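PDB 3V5C: mandelate racemase/muconate lactonizing protein from Paenibacillus sp., which probably dehydrates galacturonate as a magnesium-dependent member of the enolase superfamily. Local coordinates for residues S267-L270 and I271-A274; T292-M295 and E296-E299. The protein carries 1 engineered substitution. One frame throughout, in Å; residues are numbered along the deposited sequence.

Contact 1: residues S267-L270 and I271-A274; sequences SPHL and IEWA
H269 meets W273 where the backbone enters helix 270-275: H269 sits at the N-cap position, and its O receives the N-H of W273 at 2.9 Å, nearly straight at 168°, while A274 N bonds L270 O one residue on. Leading into this helix of the enolase-type barrel domain is a type I beta turn from S267 to L270, and within it an ST turn, since S267 OG accepts from H269 N at 2.9 Å. One face of the W273 indole is turned to this turn. H269 O is held over its pyrrole side, 3.3 Å above the plane; H269 CB packs on NE1 and CE2, and S267 OG comes over the same face at the far rim, 3.3 Å from W273 CH2. W273 CG stands anti to its carbonyl carbon (chi1 -59°), which sets the ring back against H269 and S267. L270 crosses it at about a right angle, touching CE3 with CD1. Waters serve the first turn: one bridges P268 O to I271 N and another bridges it to E272 N; the carboxylate of E272 makes a salt bridge to R276. A third lies in the indole plane at its edge, accepting from W273 NE1 at 3.0 Å and, weakly, from H269 ND1.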
loop_
_atom_site.group_PDB
_atom_site.type_symbol
_atom_site.label_atom_id
_atom_site.label_comp_id
_atom_site.label_asym_id
_atom_site.label_seq_id
_atom_site.Cartn_x
_atom_site.Cartn_y
_atom_site.Cartn_z
ATOM N N SER A 267 0.626 -10.075 -14.567
ATOM C CA SER A 267 0.504 -10.249 -16.011
ATOM C C SER A 267 0.674 -8.903 -16.700
ATOM O O SER A 267 0.075 -7.907 -16.298
ATOM C CB SER A 267 -0.863 -10.784 -16.393
ATOM O OG SER A 267 -1.088 -10.544 -17.786
ATOM N N PRO A 268 1.479 -8.868 -17.764
ATOM C CA PRO A 268 1.624 -7.635 -18.551
ATOM C C PRO A 268 0.323 -7.176 -19.191
ATOM O O PRO A 268 0.269 -6.034 -19.664
ATOM C CB PRO A 268 2.608 -8.038 -19.664
ATOM C CG PRO A 268 3.240 -9.284 -19.208
ATOM C CD PRO A 268 2.244 -9.982 -18.333
ATOM N N HIS A 269 -0.687 -8.048 -19.240
ATOM C CA HIS A 269 -1.964 -7.718 -19.873
ATOM C C HIS A 269 -3.082 -7.418 -18.878
ATOM O O HIS A 269 -4.242 -7.255 -19.269
ATOM C CB HIS A 269 -2.403 -8.860 -20.803
ATOM C CG HIS A 269 -1.457 -9.098 -21.939
ATOM N ND1 HIS A 269 -1.493 -10.237 -22.714
ATOM C CD2 HIS A 269 -0.457 -8.335 -22.436
ATOM C CE1 HIS A 269 -0.546 -10.169 -23.633
ATOM N NE2 HIS A 269 0.099 -9.025 -23.485
ATOM N N LEU A 270 -2.733 -7.327 -17.594
ATOM C CA LEU A 270 -3.749 -7.166 -16.544
ATOM C C LEU A 270 -4.653 -5.954 -16.728
ATOM O O LEU A 270 -5.858 -6.051 -16.570
ATOM C CB LEU A 270 -3.112 -7.142 -15.148
ATOM C CG LEU A 270 -4.085 -6.950 -13.977
ATOM C CD1 LEU A 270 -5.107 -8.080 -13.958
ATOM C CD2 LEU A 270 -3.339 -6.895 -12.632
ATOM N N ILE A 271 -4.066 -4.816 -17.082
ATOM C CA ILE A 271 -4.864 -3.619 -17.245
ATOM C C ILE A 271 -5.808 -3.772 -18.423
ATOM O O ILE A 271 -6.976 -3.421 -18.338
ATOM C CB ILE A 271 -3.986 -2.355 -17.319
ATOM C CG1 ILE A 271 -3.362 -2.094 -15.944
ATOM C CG2 ILE A 271 -4.829 -1.152 -17.723
ATOM C CD1 ILE A 271 -2.165 -1.164 -15.988
ATOM N N GLU A 272 -5.316 -4.347 -19.519
ATOM C CA GLU A 272 -6.177 -4.671 -20.644
ATOM C C GLU A 272 -7.371 -5.544 -20.196
ATOM O O GLU A 272 -8.533 -5.240 -20.503
ATOM C CB GLU A 272 -5.355 -5.345 -21.748
ATOM C CG GLU A 272 -6.153 -5.721 -22.976
ATOM C CD GLU A 272 -5.288 -6.301 -24.089
ATOM O OE1 GLU A 272 -4.043 -6.269 -23.966
ATOM O OE2 GLU A 272 -5.861 -6.787 -25.090
ATOM N N TRP A 273 -7.100 -6.609 -19.450
ATOM C CA TRP A 273 -8.177 -7.439 -18.922
ATOM C C TRP A 273 -9.153 -6.631 -18.065
ATOM O O TRP A 273 -10.366 -6.811 -18.153
ATOM C CB TRP A 273 -7.604 -8.589 -18.093
ATOM C CG TRP A 273 -6.681 -9.471 -18.875
ATOM C CD1 TRP A 273 -6.539 -9.512 -20.240
ATOM C CD2 TRP A 273 -5.752 -10.421 -18.345
ATOM N NE1 TRP A 273 -5.577 -10.435 -20.583
ATOM C CE2 TRP A 273 -5.090 -11.014 -19.438
ATOM C CE3 TRP A 273 -5.442 -10.861 -17.050
ATOM C CZ2 TRP A 273 -4.117 -12.000 -19.273
ATOM C CZ3 TRP A 273 -4.470 -11.827 -16.885
ATOM C CH2 TRP A 273 -3.826 -12.400 -17.990
ATOM N N ALA A 274 -8.625 -5.730 -17.250
ATOM C CA ALA A 274 -9.474 -4.887 -16.421
ATOM C C ALA A 274 -10.381 -3.980 -17.258
ATOM O O ALA A 274 -11.576 -3.849 -16.967
ATOM C CB ALA A 274 -8.630 -4.058 -15.448
HETATM O O HOH W 1 -1.019 -4.230 -17.554
HETATM O O HOH W 2 -2.350 -4.425 -20.118
HETATM O O HOH W 3 -4.516 -10.980 -23.291
#

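Contact 2: residues T292-M295 and E296-E299; sequences THWM and ELGE
W294 and L297 meet one turn apart on helix 291-303, which joins strands 281-282 and 307-308 in a beta-alpha-beta unit of the barrel. Among the backbone bonds, L297 N to H293 O and G298 N to W294 O are both 2.8 Å, the first straighter at 170°. E299 N reaches M295 O at 3.3 Å, and E296 N makes a weak bond to T292 O. The apolar part is a CH-pi contact: L297 CD2 stands over the six-membered ring of W294, 3.8 Å from its centroid and 8° off the normal. L297 CG, anti to the backbone N (chi1 176°), carries the methyl back over the indole, and L297 CB also touches H293 CD2 at 4.1 Å. Replacing W294 with an alanine would probably leave L297 CD2 without its aromatic face and the carbonyl of Y284 without the NE1 donor. The polar part is on another side, where a water donates to T292 O (2.9 Å) and E296 OE2; that same oxygen of E296 forms a salt bridge with R92. The helix therefore has two unlike sides here, an aromatic-aliphatic one bonded to the Y284 loop and a charged one tied to helix 92-107.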
loop_
_atom_site.group_PDB
_atom_site.type_symbol
_atom_site.label_atom_id
_atom_site.label_comp_id
_atom_site.label_asym_id
_atom_site.label_seq_id
_atom_site.Cartn_x
_atom_site.Cartn_y
_atom_site.Cartn_z
ATOM N N THR A 292 5.026 8.200 -8.551
ATOM C CA THR A 292 4.934 8.904 -9.830
ATOM C C THR A 292 4.226 8.031 -10.867
ATOM O O THR A 292 3.340 8.496 -11.606
ATOM C CB THR A 292 6.336 9.316 -10.316
ATOM O OG1 THR A 292 6.915 10.172 -9.328
ATOM C CG2 THR A 292 6.230 10.084 -11.633
ATOM N N HIS A 293 4.578 6.754 -10.869
ATOM C CA HIS A 293 3.923 5.787 -11.741
ATOM C C HIS A 293 2.423 5.735 -11.429
ATOM O O HIS A 293 1.562 5.732 -12.325
ATOM C CB HIS A 293 4.554 4.409 -11.550
ATOM C CG HIS A 293 3.971 3.362 -12.439
ATOM N ND1 HIS A 293 4.596 2.933 -13.591
ATOM C CD2 HIS A 293 2.825 2.645 -12.340
ATOM C CE1 HIS A 293 3.858 2.002 -14.166
ATOM N NE2 HIS A 293 2.778 1.810 -13.431
ATOM N N TRP A 294 2.099 5.694 -10.138
ATOM C CA TRP A 294 0.705 5.623 -9.710
ATOM C C TRP A 294 -0.101 6.876 -10.063
ATOM O O TRP A 294 -1.289 6.783 -10.349
ATOM C CB TRP A 294 0.619 5.320 -8.207
ATOM C CG TRP A 294 0.244 3.900 -7.917
ATOM C CD1 TRP A 294 1.025 2.956 -7.322
ATOM C CD2 TRP A 294 -1.012 3.279 -8.201
ATOM N NE1 TRP A 294 0.323 1.762 -7.217
ATOM C CE2 TRP A 294 -0.929 1.938 -7.745
ATOM C CE3 TRP A 294 -2.206 3.720 -8.794
ATOM C CZ2 TRP A 294 -1.983 1.037 -7.878
ATOM C CZ3 TRP A 294 -3.268 2.813 -8.916
ATOM C CH2 TRP A 294 -3.147 1.492 -8.450
ATOM N N MET A 295 0.533 8.047 -10.064
ATOM C CA MET A 295 -0.190 9.229 -10.529
ATOM C C MET A 295 -0.679 9.046 -11.977
ATOM O O MET A 295 -1.850 9.329 -12.303
ATOM C CB MET A 295 0.698 10.466 -10.414
ATOM C CG MET A 295 0.884 10.889 -8.962
ATOM S SD MET A 295 2.143 12.178 -8.734
ATOM C CE MET A 295 1.690 13.351 -10.010
ATOM N N GLU A 296 0.206 8.559 -12.834
ATOM C CA GLU A 296 -0.139 8.349 -14.241
ATOM C C GLU A 296 -1.118 7.192 -14.399
ATOM O O GLU A 296 -2.123 7.291 -15.113
ATOM C CB GLU A 296 1.120 8.105 -15.080
ATOM C CG GLU A 296 2.047 9.307 -15.153
ATOM C CD GLU A 296 3.302 9.037 -15.957
ATOM O OE1 GLU A 296 3.218 8.354 -17.004
ATOM O OE2 GLU A 296 4.377 9.512 -15.532
ATOM N N LEU A 297 -0.825 6.090 -13.724
ATOM C CA LEU A 297 -1.698 4.926 -13.766
ATOM C C LEU A 297 -3.114 5.248 -13.275
ATOM O O LEU A 297 -4.107 4.860 -13.905
ATOM C CB LEU A 297 -1.074 3.786 -12.964
ATOM C CG LEU A 297 -1.942 2.533 -12.859
ATOM C CD1 LEU A 297 -2.188 1.944 -14.240
ATOM C CD2 LEU A 297 -1.224 1.539 -11.971
ATOM N N GLY A 298 -3.204 5.975 -12.167
ATOM C CA GLY A 298 -4.486 6.325 -11.590
ATOM C C GLY A 298 -5.335 7.117 -12.554
ATOM O O GLY A 298 -6.547 6.916 -12.630
ATOM N N GLU A 299 -4.710 8.034 -13.284
ATOM C CA GLU A 299 -5.427 8.784 -14.316
ATOM C C GLU A 299 -6.003 7.855 -15.382
ATOM O O GLU A 299 -7.160 8.006 -15.785
ATOM C CB GLU A 299 -4.524 9.834 -14.965
ATOM C CG GLU A 299 -4.287 11.036 -14.073
ATOM C CD GLU A 299 -3.600 12.181 -14.791
ATOM O OE1 GLU A 299 -3.187 11.991 -15.956
ATOM O OE2 GLU A 299 -3.482 13.269 -14.183
HETATM O O HOH W 4 3.460 11.082 -12.936
#

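Contacts 1 and 2 lie in series on successive helices of the barrel domain, with centres about 16 Å apart, and they meet directly where I271 CD1 packs on L297 CD1 at 3.6 Å. Y284 joins them as well, touching L270 and I271 of the first and L297 of the second. Contact 1 is a helix start nearer the surface, with H269 and E272 exposed, and its indole meets a carbonyl and a hydroxyl oxygen as well as side-chain carbons; contact 2 is mid-helix and more buried, with T292, W294, L297 and G298 inside, and its indole meets a leucine methyl. Contact 1 is nearer the magnesium: L270 is about 6 Å from the ion by its side chain, W294 about 12 Å, and S267 N bonds E238, a metal ligand.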